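Local atomic coordinates of putative sesquiterpene cyclase (Kitasatospora setae, PDB entry 4MC3), a protein that catalyses the magnesium-dependent 1,11-cyclization of (2E,6E)-farnesyl diphosphate, with addition of water, to the sesquiterpene alcohol (2Z,6E)-hedycaryol and diphosphate. Residues 4-9 with 220-226; 18-24 with 64-69; 77-81 with 119-123; 156-160 with 234-238; 203-209 with 270-275. One frame throughout, in Å; residues are numbered along the deposited sequence.

Interaction 1: 4-9 with 220-226; sequences FEIPDF and VNDVFSV
The Phe9 ring is sandwiched. Val220 CG2 sits over the centre of one face, a CH-pi contact 4.1 Å from the ring centroid and 4° off its normal. Pro7 CB lies over the opposite face, offset toward the rim. At the ring's edge are Val223 CG2 and Phe224 CE1, the latter 4.0 Å from Phe9 CE2. The Phe224 ring has Ile6 CD1 over one face, while Ile6 CG2 approaches Phe224 CZ at 3.8 Å. The Phe4 ring turns its edge to a backbone carbonyl, with CZ 3.6 Å from Val223 O. Phe4 CE2 also touches Val226 CG1. Val223 is the hub. With chi1 at 171°, Val223 CG1 lies beside the carbonyl carbon and meets Ile6 CD1 (3.7 Å) and Pro7 CD, leaving CG2 for the Phe9 edge. No hydrogen bond links the two segments. Val223, Phe224 and Val226 belong to the NXXXSXXXE motif, so the N-terminal segment packs directly on it. Asn221 of that motif touches the bound nerolidol, and Asn221 and Ser225 probably bind magnesium. Segment 4-9 lies along the C-terminal end of helix 204-225. Helix 250-282 flanks it through Val254 and Val257, helix 286-309 through Leu307, and helix 238-246 meets Val223 and Val226 through Val239.

Interaction 2: 18-24 with 64-69; sequences NPHLEEA and DLDTLT
Leu65 lays its two methyls against Glu23 and Ala24, with CD2 3.4 Å from Glu23 CD and CD1 3.6 Å from Ala24 N. This is a contact between the starts of two helices, 21-35 and 65-84, in the all-helical class I terpene synthase fold. The extended Glu23 chain crosses Leu65 at about a right angle. Leu68, one turn on from Leu65, packs between Asn18 and Ala24. Leu68 CD2 comes within 3.6 Å of both Ala24 CB and Asn18 CG. A chi1 of -179° swings Leu68 CG to the side of its carbonyl carbon, which carries CD2 across. The His20 ring has Leu65 CB over one face and Pro19 CG over the opposite face, both offset toward the rim. Each helix start is fixed locally. Asn18 OD1 accepts from His20 N at 2.7 Å, in the carbonyl plane, closing an Asx turn. Asn18 ND2 is held by the carbonyls of Trp60 and Ala63, which ties Asn18 to the loop leading into helix 65-84. Asp64 is the N-cap of that helix, and its OD2 accepts from Thr67 N. Thr69 OG1 lies 3.7 Å from Ala24 CB and donates to Leu65 O, which Thr69 N reaches from the other face of the carbonyl plane.

Interaction 3: 77-81 with 119-123; sequences LTFRI and TARAL
Thr119 CG2 packs against Ile81 CG1 at 3.5 Å and also touches Leu77 CD1. Leu77 gives the largest share of segment 77-81. Its CD1 leans on Thr119 O and on Ala122 CB, while Leu77 CD2 meets Leu123 CD1 at 3.7 Å, the two leucines lying roughly perpendicular. Arg80 adds its aliphatic part, with CG 3.8 Å from Thr119 OG1. The Arg80 chain bends at chi2 (57°), and its NE reaches Thr119 through a water. That water lies at the edge of the guanidinium, in its plane. It accepts from Arg80 NE at 2.8 Å and donates to Thr119 OG1 at 3.0 Å. The same Thr119 OG1 has a hydrogen-bond partner in Gln84 OE1, so a polar link on helix 65-84 holds the threonine while its methyl faces the apolar side. The segments belong to helices 65-84 and 118-131 of the class I terpene synthase alpha-helical fold. They run roughly antiparallel; the segment axes make 153° and approach to 10.6 Å. Around them, helix 95-107 packs on Ile81 and Leu123 through Leu104. Trp31 of helix 21-35 and Leu37 beyond it back Leu77. On another side of helix 65-84, Thr78 touches the bound nerolidol, and the DDXXXE motif begins at Asp82, directly after Ile81.

Interaction 4: 156-160 with 234-238; sequences EAGLN and YQHNA
Glu156 lies flat over the His236 ring. Its carboxylate plane is turned only 25° from that of the imidazole. Glu156 CG stands beside the backbone N (chi1 -64°) and the chain extends beyond it, which lays it along the ring. Glu156 CB is over the ring centre, a CH-pi contact 3.8 Å from the centroid, while Glu156 CD is 3.6 Å from His236 CG. Leu159 CB sits at the ring's edge, 3.9 Å from His236 NE2. Tyr234 comes in across Glu156, its ring plane 57° from the carboxylate. Tyr234 OH donates to the syn lone pair of Glu156 OE1 at 2.7 Å. The contact joins the C-terminal part of helix 136-160 to the loop before helix 238-246. The Glu156 side chain is about 6 Å from that of Arg175, a probable substrate-binding residue. His236 NE2 is buried with no polar partner in the model. Glu156 OE2 forms a salt bridge to Arg174 of helix 168-178. Both carboxylate oxygens are therefore engaged, which should hold the group over the ring and probably favours its charged form.

Interaction 5: 203-209 with 270-275; sequences CGPMNKL and QARQEL
Lys208 reaches across to Glu274 and forms the salt bridge of this contact. It links two nearly antiparallel helices, 204-225 and 250-282, of the class I terpene synthase fold; the segment axes approach to 8.3 Å at an angle of 159°. The lysine chain is fully stretched from chi1 (179°) onward, and this brings its tip to the carboxylate. Lys208 NZ donates to Glu274 OE1 at 3.0 Å, on the syn side and 20° out of the carboxylate plane. Its second bond, to OE2, is weak. Glu274 OE2 also accepts from Gln270 NE2 at 2.6 Å, a short but bent bond from one turn back on the same helix. Both carboxylate oxygens thus have donors, which probably helps keep the glutamate charged. Lys208 NZ and Gln270 NE2 lie close as two donors brought together by the carboxylate. Beside the salt bridge the helices touch closely. Pro205 CB is 3.5 Å from Leu275 N, and Pro205 CG rests on Glu274 O. Ala271 CB packs on Leu209 CB and Pro205 O. Met206 CE meets Leu275 CD2 at 3.9 Å, and helix 286-309 covers this side through Tyr295 and Ala296. Cys203 is the N-cap of helix 204-225. Cys203 SG touches Leu275 CD1 at 4.0 Å and accepts a weak capping bond from Met206 N at 3.6 Å.

In the fold
The five contacts are spread through one all-helical domain, each centred 16 to 19 Å from the centre of the chain. Interactions 2 and 3 share helix 65-84, with centres 21 Å apart, and follow each other along the chain. Interactions 1 and 5 share helix 204-225, with centres 26 Å apart. Interactions 1 and 4 touch: Asp222 hydrogen-bonds the side chain of Asn237 and the backbone N of Ala238. Interactions 3 and 5 lie on opposite sides of the chain's centre, centres about 32 Å apart. Interaction 1 spans interactions 2 and 3 in sequence and crosses 4 and 5. The two presumed magnesium-binding motifs begin at the C-terminal ends of helices 65-84 and 204-225, each used twice.

Interaction 1: 4-9 with 220-226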
# COMPACT_ATOMS: atom_id res chain seq x y z
N PHE A 4 -9.85 -22.50 -12.20
CA PHE A 4 -8.49 -22.84 -11.69
C PHE A 4 -8.50 -23.02 -10.17
O PHE A 4 -9.38 -22.49 -9.49
CB PHE A 4 -7.47 -21.76 -12.12
CG PHE A 4 -7.51 -20.50 -11.29
CD1 PHE A 4 -6.75 -20.39 -10.13
CD2 PHE A 4 -8.28 -19.42 -11.68
CE1 PHE A 4 -6.77 -19.23 -9.37
CE2 PHE A 4 -8.31 -18.25 -10.92
CZ PHE A 4 -7.55 -18.15 -9.76
N GLU A 5 -7.52 -23.76 -9.65
CA GLU A 5 -7.38 -23.98 -8.21
C GLU A 5 -6.45 -22.93 -7.60
O GLU A 5 -5.26 -22.89 -7.90
CB GLU A 5 -6.82 -25.37 -7.94
CG GLU A 5 -7.74 -26.49 -8.40
CD GLU A 5 -7.10 -27.85 -8.27
OE1 GLU A 5 -6.33 -28.08 -7.31
OE2 GLU A 5 -7.38 -28.71 -9.14
N ILE A 6 -7.01 -22.09 -6.75
CA ILE A 6 -6.26 -21.06 -6.04
C ILE A 6 -5.17 -21.72 -5.21
O ILE A 6 -5.47 -22.61 -4.43
CB ILE A 6 -7.18 -20.28 -5.07
CG1 ILE A 6 -8.16 -19.39 -5.85
CG2 ILE A 6 -6.38 -19.45 -4.08
CD1 ILE A 6 -7.55 -18.09 -6.32
N PRO A 7 -3.91 -21.27 -5.34
CA PRO A 7 -2.86 -21.85 -4.51
C PRO A 7 -3.17 -21.77 -3.00
O PRO A 7 -3.93 -20.90 -2.55
CB PRO A 7 -1.62 -21.02 -4.85
CG PRO A 7 -1.90 -20.48 -6.21
CD PRO A 7 -3.38 -20.23 -6.24
N ASP A 8 -2.60 -22.69 -2.23
CA ASP A 8 -2.80 -22.71 -0.79
C ASP A 8 -1.69 -21.87 -0.21
O ASP A 8 -0.72 -22.39 0.33
CB ASP A 8 -2.77 -24.15 -0.22
CG ASP A 8 -4.14 -24.80 -0.21
OD1 ASP A 8 -4.99 -24.35 0.59
OD2 ASP A 8 -4.35 -25.75 -0.99
N PHE A 9 -1.82 -20.56 -0.33
CA PHE A 9 -0.74 -19.66 0.03
C PHE A 9 -0.53 -19.79 1.51
O PHE A 9 -1.50 -19.78 2.26
CB PHE A 9 -1.11 -18.20 -0.25
CG PHE A 9 -1.25 -17.87 -1.70
CD1 PHE A 9 -0.15 -17.90 -2.55
CD2 PHE A 9 -2.48 -17.46 -2.22
CE1 PHE A 9 -0.28 -17.54 -3.89
CE2 PHE A 9 -2.60 -17.10 -3.56
CZ PHE A 9 -1.49 -17.14 -4.39
N VAL A 220 -0.54 -11.80 -4.70
CA VAL A 220 -1.64 -12.58 -4.12
C VAL A 220 -2.96 -11.92 -4.54
O VAL A 220 -3.90 -12.62 -4.98
CB VAL A 220 -1.49 -12.72 -2.59
CG1 VAL A 220 -2.79 -13.19 -1.93
CG2 VAL A 220 -0.32 -13.61 -2.31
N ASN A 221 -3.06 -10.59 -4.41
CA ASN A 221 -4.23 -9.81 -4.89
C ASN A 221 -4.53 -10.13 -6.36
O ASN A 221 -5.67 -10.36 -6.70
CB ASN A 221 -4.07 -8.30 -4.64
CG ASN A 221 -5.20 -7.45 -5.22
OD1 ASN A 221 -5.20 -7.12 -6.40
ND2 ASN A 221 -6.15 -7.05 -4.37
N ASP A 222 -3.51 -10.20 -7.21
CA ASP A 222 -3.70 -10.45 -8.63
C ASP A 222 -4.37 -11.81 -8.83
O ASP A 222 -5.26 -11.96 -9.67
CB ASP A 222 -2.37 -10.40 -9.41
CG ASP A 222 -1.85 -9.02 -9.65
OD1 ASP A 222 -2.40 -8.01 -9.18
OD2 ASP A 222 -0.80 -8.93 -10.36
N VAL A 223 -3.91 -12.81 -8.10
CA VAL A 223 -4.47 -14.16 -8.24
C VAL A 223 -5.95 -14.20 -7.83
O VAL A 223 -6.78 -14.81 -8.54
CB VAL A 223 -3.65 -15.20 -7.46
CG1 VAL A 223 -4.33 -16.56 -7.42
CG2 VAL A 223 -2.24 -15.33 -8.04
N PHE A 224 -6.26 -13.57 -6.71
CA PHE A 224 -7.67 -13.43 -6.26
C PHE A 224 -8.56 -12.53 -7.13
O PHE A 224 -9.77 -12.62 -7.04
CB PHE A 224 -7.76 -13.03 -4.78
CG PHE A 224 -7.43 -14.15 -3.82
CD1 PHE A 224 -6.20 -14.24 -3.20
CD2 PHE A 224 -8.39 -15.13 -3.54
CE1 PHE A 224 -5.91 -15.28 -2.31
CE2 PHE A 224 -8.10 -16.18 -2.66
CZ PHE A 224 -6.86 -16.25 -2.05
N SER A 225 -7.94 -11.67 -7.94
CA SER A 225 -8.61 -10.69 -8.77
C SER A 225 -8.86 -11.17 -10.19
O SER A 225 -9.67 -10.57 -10.90
CB SER A 225 -7.73 -9.42 -8.87
OG SER A 225 -7.82 -8.67 -7.70
N VAL A 226 -8.18 -12.22 -10.63
CA VAL A 226 -8.12 -12.52 -12.07
C VAL A 226 -9.40 -13.18 -12.53
O VAL A 226 -10.12 -12.61 -13.33
CB VAL A 226 -6.87 -13.36 -12.43
CG1 VAL A 226 -7.03 -14.80 -12.01
CG2 VAL A 226 -6.55 -13.25 -13.91

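Interaction 2: 18-24 with 64-69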
# COMPACT_ATOMS: atom_id res chain seq x y z
N ASN A 18 -5.84 -4.85 14.53
CA ASN A 18 -5.85 -3.82 15.54
C ASN A 18 -7.07 -3.89 16.48
O ASN A 18 -8.20 -3.92 16.00
CB ASN A 18 -5.85 -2.46 14.84
CG ASN A 18 -5.42 -1.37 15.76
OD1 ASN A 18 -6.09 -1.11 16.75
ND2 ASN A 18 -4.27 -0.74 15.50
N PRO A 19 -6.84 -3.88 17.81
CA PRO A 19 -7.95 -3.93 18.78
C PRO A 19 -8.86 -2.68 18.76
O PRO A 19 -9.98 -2.71 19.32
CB PRO A 19 -7.21 -4.03 20.11
CG PRO A 19 -5.84 -3.57 19.90
CD PRO A 19 -5.51 -3.82 18.48
N HIS A 20 -8.41 -1.60 18.10
CA HIS A 20 -9.15 -0.33 18.11
C HIS A 20 -10.08 -0.10 16.90
O HIS A 20 -10.56 1.03 16.67
CB HIS A 20 -8.18 0.84 18.22
CG HIS A 20 -7.30 0.80 19.41
ND1 HIS A 20 -7.79 0.93 20.70
CD2 HIS A 20 -5.96 0.66 19.52
CE1 HIS A 20 -6.78 0.87 21.55
NE2 HIS A 20 -5.65 0.73 20.87
N LEU A 21 -10.33 -1.14 16.12
CA LEU A 21 -11.11 -1.05 14.88
C LEU A 21 -12.47 -0.34 15.05
O LEU A 21 -12.83 0.54 14.29
CB LEU A 21 -11.35 -2.44 14.33
CG LEU A 21 -12.29 -2.56 13.13
CD1 LEU A 21 -11.86 -1.69 11.96
CD2 LEU A 21 -12.43 -4.01 12.68
N GLU A 22 -13.23 -0.75 16.05
CA GLU A 22 -14.61 -0.24 16.18
C GLU A 22 -14.59 1.29 16.39
O GLU A 22 -15.25 2.03 15.67
CB GLU A 22 -15.39 -1.01 17.28
CG GLU A 22 -16.56 -1.85 16.73
CD GLU A 22 -16.15 -3.02 15.81
OE1 GLU A 22 -15.71 -4.07 16.33
OE2 GLU A 22 -16.31 -2.91 14.57
N GLU A 23 -13.77 1.77 17.33
CA GLU A 23 -13.65 3.20 17.61
C GLU A 23 -13.04 3.98 16.44
O GLU A 23 -13.53 5.06 16.05
CB GLU A 23 -12.77 3.40 18.84
CG GLU A 23 -12.72 4.81 19.42
CD GLU A 23 -12.27 4.81 20.89
OE1 GLU A 23 -11.78 3.76 21.39
OE2 GLU A 23 -12.40 5.87 21.54
N ALA A 24 -11.98 3.44 15.84
CA ALA A 24 -11.38 4.14 14.68
C ALA A 24 -12.37 4.20 13.51
O ALA A 24 -12.39 5.19 12.80
CB ALA A 24 -10.14 3.44 14.24
N ASP A 64 -1.67 2.73 17.77
CA ASP A 64 -2.59 3.35 18.69
C ASP A 64 -3.84 3.87 17.94
O ASP A 64 -3.86 3.94 16.71
CB ASP A 64 -1.84 4.51 19.35
CG ASP A 64 -1.39 5.54 18.34
OD1 ASP A 64 -0.38 5.34 17.64
OD2 ASP A 64 -2.07 6.57 18.25
N LEU A 65 -4.89 4.21 18.67
CA LEU A 65 -6.13 4.66 18.10
C LEU A 65 -5.96 5.87 17.17
O LEU A 65 -6.55 5.88 16.08
CB LEU A 65 -7.10 5.05 19.22
CG LEU A 65 -8.42 5.63 18.77
CD1 LEU A 65 -9.26 4.75 17.87
CD2 LEU A 65 -9.22 6.03 20.03
N ASP A 66 -5.17 6.87 17.59
CA ASP A 66 -4.94 8.15 16.82
C ASP A 66 -4.31 7.82 15.47
O ASP A 66 -4.82 8.22 14.42
CB ASP A 66 -4.12 9.20 17.56
CG ASP A 66 -4.86 9.80 18.77
OD1 ASP A 66 -6.12 9.74 18.84
OD2 ASP A 66 -4.17 10.36 19.64
N THR A 67 -3.27 6.98 15.48
CA THR A 67 -2.61 6.58 14.22
C THR A 67 -3.55 5.76 13.36
O THR A 67 -3.64 5.97 12.13
CB THR A 67 -1.30 5.81 14.49
OG1 THR A 67 -0.41 6.67 15.22
CG2 THR A 67 -0.62 5.39 13.21
N LEU A 68 -4.22 4.77 13.94
CA LEU A 68 -5.16 4.01 13.14
C LEU A 68 -6.21 4.91 12.46
O LEU A 68 -6.57 4.69 11.30
CB LEU A 68 -5.83 2.91 13.97
CG LEU A 68 -6.82 2.03 13.22
CD1 LEU A 68 -6.22 1.31 12.05
CD2 LEU A 68 -7.50 1.04 14.17
N THR A 69 -6.73 5.88 13.22
CA THR A 69 -7.77 6.73 12.71
C THR A 69 -7.25 7.59 11.50
O THR A 69 -7.94 7.62 10.48
CB THR A 69 -8.26 7.66 13.82
OG1 THR A 69 -8.87 6.87 14.87
CG2 THR A 69 -9.25 8.62 13.27

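Interaction 3: 77-81 with 119-123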
# COMPACT_ATOMS: atom_id res chain seq x y z
N LEU A 77 -10.26 7.95 1.74
CA LEU A 77 -10.03 8.89 0.66
C LEU A 77 -9.58 8.20 -0.62
O LEU A 77 -10.04 8.56 -1.71
CB LEU A 77 -9.07 9.96 1.10
CG LEU A 77 -8.71 11.01 0.07
CD1 LEU A 77 -9.87 11.90 -0.33
CD2 LEU A 77 -7.55 11.82 0.63
N THR A 78 -8.63 7.27 -0.50
CA THR A 78 -8.14 6.57 -1.70
C THR A 78 -9.20 5.70 -2.35
O THR A 78 -9.26 5.62 -3.58
CB THR A 78 -6.79 5.85 -1.46
OG1 THR A 78 -6.96 4.83 -0.52
CG2 THR A 78 -5.78 6.79 -0.96
N PHE A 79 -10.10 5.11 -1.53
CA PHE A 79 -11.24 4.41 -2.09
C PHE A 79 -12.10 5.32 -2.92
O PHE A 79 -12.50 4.96 -4.05
CB PHE A 79 -12.14 3.74 -1.03
CG PHE A 79 -13.46 3.28 -1.64
CD1 PHE A 79 -14.62 4.01 -1.47
CD2 PHE A 79 -13.46 2.21 -2.55
CE1 PHE A 79 -15.79 3.62 -2.09
CE2 PHE A 79 -14.64 1.83 -3.18
CZ PHE A 79 -15.80 2.54 -2.94
N ARG A 80 -12.36 6.52 -2.41
CA ARG A 80 -13.20 7.48 -3.13
C ARG A 80 -12.51 7.96 -4.41
O ARG A 80 -13.15 8.04 -5.45
CB ARG A 80 -13.58 8.64 -2.25
CG ARG A 80 -14.49 9.68 -2.91
CD ARG A 80 -15.79 9.08 -3.45
NE ARG A 80 -16.69 10.17 -3.81
CZ ARG A 80 -17.86 10.04 -4.44
NH1 ARG A 80 -18.32 8.84 -4.80
NH2 ARG A 80 -18.56 11.12 -4.70
N ILE A 81 -11.19 8.21 -4.35
CA ILE A 81 -10.44 8.61 -5.56
C ILE A 81 -10.57 7.49 -6.60
O ILE A 81 -10.85 7.76 -7.76
CB ILE A 81 -8.95 8.84 -5.21
CG1 ILE A 81 -8.80 10.15 -4.43
CG2 ILE A 81 -8.11 8.86 -6.49
CD1 ILE A 81 -7.46 10.34 -3.79
N THR A 119 -13.14 15.76 -3.39
CA THR A 119 -12.09 14.81 -3.15
C THR A 119 -10.70 15.49 -3.12
O THR A 119 -9.87 15.23 -2.22
CB THR A 119 -12.15 13.74 -4.21
OG1 THR A 119 -13.46 13.12 -4.16
CG2 THR A 119 -11.14 12.73 -3.92
N ALA A 120 -10.42 16.36 -4.06
CA ALA A 120 -9.14 17.08 -4.04
C ALA A 120 -8.98 17.99 -2.84
O ALA A 120 -7.90 18.09 -2.25
CB ALA A 120 -8.94 17.84 -5.33
N ARG A 121 -10.06 18.68 -2.49
CA ARG A 121 -10.03 19.54 -1.31
C ARG A 121 -9.79 18.69 -0.05
O ARG A 121 -9.05 19.13 0.85
CB ARG A 121 -11.30 20.38 -1.26
CG ARG A 121 -11.37 21.43 -2.38
CD ARG A 121 -12.41 22.52 -2.09
NE ARG A 121 -12.01 23.82 -2.65
CZ ARG A 121 -12.54 25.00 -2.32
NH1 ARG A 121 -13.53 25.09 -1.42
NH2 ARG A 121 -12.08 26.12 -2.89
N ALA A 122 -10.44 17.54 0.04
CA ALA A 122 -10.21 16.63 1.16
C ALA A 122 -8.76 16.16 1.21
O ALA A 122 -8.18 16.10 2.32
CB ALA A 122 -11.12 15.45 1.14
N LEU A 123 -8.17 15.87 0.06
CA LEU A 123 -6.76 15.44 0.05
C LEU A 123 -5.86 16.55 0.56
O LEU A 123 -4.94 16.30 1.37
CB LEU A 123 -6.32 14.99 -1.37
CG LEU A 123 -4.86 14.63 -1.54
CD1 LEU A 123 -4.46 13.49 -0.63
CD2 LEU A 123 -4.57 14.23 -2.98
O HOH W 1 -16.25 12.84 -2.99

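Interaction 4: 156-160 with 234-238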
# COMPACT_ATOMS: atom_id res chain seq x y z
N GLU A 156 -0.93 3.16 -16.47
CA GLU A 156 -1.66 2.05 -17.00
C GLU A 156 -2.56 2.48 -18.15
O GLU A 156 -2.67 1.75 -19.14
CB GLU A 156 -2.37 1.31 -15.85
CG GLU A 156 -1.30 0.74 -14.90
CD GLU A 156 -1.76 -0.35 -13.95
OE1 GLU A 156 -2.98 -0.35 -13.65
OE2 GLU A 156 -0.88 -1.18 -13.49
N ALA A 157 -3.14 3.69 -18.09
CA ALA A 157 -4.00 4.15 -19.18
C ALA A 157 -3.15 4.35 -20.46
O ALA A 157 -3.61 4.06 -21.56
CB ALA A 157 -4.73 5.42 -18.78
N GLY A 158 -1.92 4.81 -20.29
CA GLY A 158 -0.97 5.02 -21.42
C GLY A 158 -0.62 3.72 -22.10
O GLY A 158 -0.64 3.61 -23.33
N LEU A 159 -0.29 2.72 -21.29
CA LEU A 159 -0.04 1.37 -21.76
C LEU A 159 -1.20 0.73 -22.49
O LEU A 159 -0.99 -0.01 -23.47
CB LEU A 159 0.41 0.47 -20.59
CG LEU A 159 1.83 0.82 -20.12
CD1 LEU A 159 2.18 0.10 -18.84
CD2 LEU A 159 2.92 0.55 -21.16
N ASN A 160 -2.42 1.03 -22.06
CA ASN A 160 -3.61 0.55 -22.75
C ASN A 160 -3.73 1.04 -24.20
O ASN A 160 -4.35 0.36 -25.03
CB ASN A 160 -4.86 0.98 -22.00
CG ASN A 160 -5.03 0.23 -20.71
OD1 ASN A 160 -4.43 -0.84 -20.49
ND2 ASN A 160 -5.86 0.78 -19.82
N TYR A 234 -9.57 -5.72 -17.72
CA TYR A 234 -8.36 -5.25 -17.04
C TYR A 234 -7.17 -6.19 -17.29
O TYR A 234 -7.18 -7.37 -16.91
CB TYR A 234 -8.62 -5.09 -15.54
CG TYR A 234 -7.58 -4.29 -14.78
CD1 TYR A 234 -7.39 -2.92 -15.03
CD2 TYR A 234 -6.81 -4.89 -13.78
CE1 TYR A 234 -6.45 -2.18 -14.32
CE2 TYR A 234 -5.86 -4.16 -13.07
CZ TYR A 234 -5.68 -2.80 -13.34
OH TYR A 234 -4.74 -2.09 -12.61
N GLN A 235 -6.15 -5.63 -17.91
CA GLN A 235 -5.03 -6.38 -18.44
C GLN A 235 -3.89 -6.46 -17.42
O GLN A 235 -2.97 -7.29 -17.55
CB GLN A 235 -4.57 -5.67 -19.73
CG GLN A 235 -4.04 -6.57 -20.84
CD GLN A 235 -5.04 -7.62 -21.32
OE1 GLN A 235 -6.26 -7.48 -21.15
NE2 GLN A 235 -4.53 -8.69 -21.91
N HIS A 236 -3.94 -5.58 -16.40
CA HIS A 236 -2.78 -5.25 -15.57
C HIS A 236 -2.80 -6.16 -14.36
O HIS A 236 -3.16 -5.75 -13.24
CB HIS A 236 -2.71 -3.76 -15.20
CG HIS A 236 -2.47 -2.88 -16.37
ND1 HIS A 236 -3.48 -2.47 -17.21
CD2 HIS A 236 -1.32 -2.37 -16.88
CE1 HIS A 236 -2.96 -1.73 -18.18
NE2 HIS A 236 -1.66 -1.65 -18.00
N ASN A 237 -2.33 -7.38 -14.60
CA ASN A 237 -2.44 -8.49 -13.66
C ASN A 237 -1.37 -9.45 -14.08
O ASN A 237 -1.27 -9.82 -15.25
CB ASN A 237 -3.83 -9.10 -13.74
CG ASN A 237 -4.07 -10.22 -12.74
OD1 ASN A 237 -3.40 -11.24 -12.76
ND2 ASN A 237 -5.07 -10.02 -11.87
N ALA A 238 -0.57 -9.89 -13.13
CA ALA A 238 0.57 -10.74 -13.44
C ALA A 238 0.12 -12.06 -14.08
O ALA A 238 0.82 -12.62 -14.91
CB ALA A 238 1.39 -11.02 -12.19

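Interaction 5: 203-209 with 270-275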
# COMPACT_ATOMS: atom_id res chain seq x y z
N CYS A 203 17.68 2.43 3.48
CA CYS A 203 18.81 1.50 3.40
C CYS A 203 18.46 0.30 2.47
O CYS A 203 17.25 0.06 2.17
CB CYS A 203 19.24 1.03 4.79
SG CYS A 203 18.30 -0.25 5.63
N GLY A 204 19.49 -0.43 2.03
CA GLY A 204 19.31 -1.52 1.09
C GLY A 204 18.36 -2.58 1.57
O GLY A 204 17.42 -2.95 0.84
N PRO A 205 18.58 -3.10 2.80
CA PRO A 205 17.69 -4.15 3.23
C PRO A 205 16.24 -3.65 3.38
O PRO A 205 15.31 -4.42 3.13
CB PRO A 205 18.28 -4.59 4.59
CG PRO A 205 19.75 -4.29 4.47
CD PRO A 205 19.84 -3.08 3.59
N MET A 206 16.03 -2.41 3.82
CA MET A 206 14.66 -1.91 4.00
C MET A 206 13.99 -1.74 2.64
O MET A 206 12.79 -2.04 2.48
CB MET A 206 14.62 -0.62 4.77
CG MET A 206 13.24 -0.26 5.32
SD MET A 206 12.75 -1.42 6.62
CE MET A 206 13.23 -0.60 8.12
N ASN A 207 14.72 -1.26 1.65
CA ASN A 207 14.15 -1.13 0.31
C ASN A 207 13.76 -2.49 -0.25
O ASN A 207 12.72 -2.63 -0.90
CB ASN A 207 15.13 -0.41 -0.65
CG ASN A 207 15.36 1.05 -0.31
OD1 ASN A 207 14.58 1.72 0.35
ND2 ASN A 207 16.45 1.57 -0.84
N LYS A 208 14.59 -3.50 -0.01
CA LYS A 208 14.37 -4.85 -0.49
C LYS A 208 13.15 -5.42 0.18
O LYS A 208 12.32 -6.13 -0.46
CB LYS A 208 15.61 -5.68 -0.20
CG LYS A 208 15.57 -7.17 -0.60
CD LYS A 208 16.94 -7.78 -0.30
CE LYS A 208 16.95 -9.28 -0.47
NZ LYS A 208 18.32 -9.88 -0.36
N LEU A 209 13.05 -5.19 1.48
CA LEU A 209 11.87 -5.66 2.25
C LEU A 209 10.58 -5.01 1.76
O LEU A 209 9.55 -5.71 1.61
CB LEU A 209 12.09 -5.30 3.75
CG LEU A 209 10.94 -5.64 4.72
CD1 LEU A 209 10.62 -7.11 4.73
CD2 LEU A 209 11.30 -5.15 6.12
N GLN A 270 14.79 -13.07 4.00
CA GLN A 270 16.20 -12.68 3.84
C GLN A 270 16.44 -11.22 4.20
O GLN A 270 17.38 -10.91 4.91
CB GLN A 270 16.68 -12.93 2.41
CG GLN A 270 18.20 -12.80 2.24
CD GLN A 270 18.69 -12.93 0.79
OE1 GLN A 270 17.97 -13.40 -0.10
NE2 GLN A 270 19.92 -12.50 0.54
N ALA A 271 15.59 -10.31 3.70
CA ALA A 271 15.79 -8.89 3.94
C ALA A 271 15.71 -8.53 5.43
O ALA A 271 16.35 -7.57 5.89
CB ALA A 271 14.78 -8.06 3.18
N ARG A 272 14.81 -9.21 6.15
CA ARG A 272 14.70 -8.98 7.59
C ARG A 272 16.00 -9.29 8.31
O ARG A 272 16.43 -8.53 9.17
CB ARG A 272 13.55 -9.76 8.20
CG ARG A 272 12.20 -9.16 7.81
CD ARG A 272 11.06 -9.88 8.52
NE ARG A 272 10.99 -9.49 9.93
CZ ARG A 272 10.17 -10.02 10.83
NH1 ARG A 272 9.34 -11.02 10.51
NH2 ARG A 272 10.19 -9.58 12.08
N GLN A 273 16.63 -10.39 7.93
CA GLN A 273 17.92 -10.76 8.51
C GLN A 273 18.97 -9.73 8.17
O GLN A 273 19.77 -9.32 9.03
CB GLN A 273 18.33 -12.16 8.03
CG GLN A 273 17.50 -13.25 8.69
CD GLN A 273 17.31 -13.04 10.20
OE1 GLN A 273 18.26 -13.13 10.98
NE2 GLN A 273 16.06 -12.75 10.62
N GLU A 274 18.99 -9.33 6.91
CA GLU A 274 19.94 -8.36 6.41
C GLU A 274 19.75 -7.01 7.08
O GLU A 274 20.71 -6.27 7.33
CB GLU A 274 19.85 -8.27 4.88
CG GLU A 274 20.38 -9.53 4.18
CD GLU A 274 20.08 -9.56 2.69
OE1 GLU A 274 19.36 -8.69 2.17
OE2 GLU A 274 20.58 -10.50 2.04
N LEU A 275 18.50 -6.68 7.42
CA LEU A 275 18.25 -5.43 8.09
C LEU A 275 18.89 -5.39 9.47
O LEU A 275 19.47 -4.39 9.87
CB LEU A 275 16.74 -5.22 8.20
CG LEU A 275 16.26 -4.02 8.98
CD1 LEU A 275 16.74 -2.68 8.42
CD2 LEU A 275 14.73 -4.02 9.07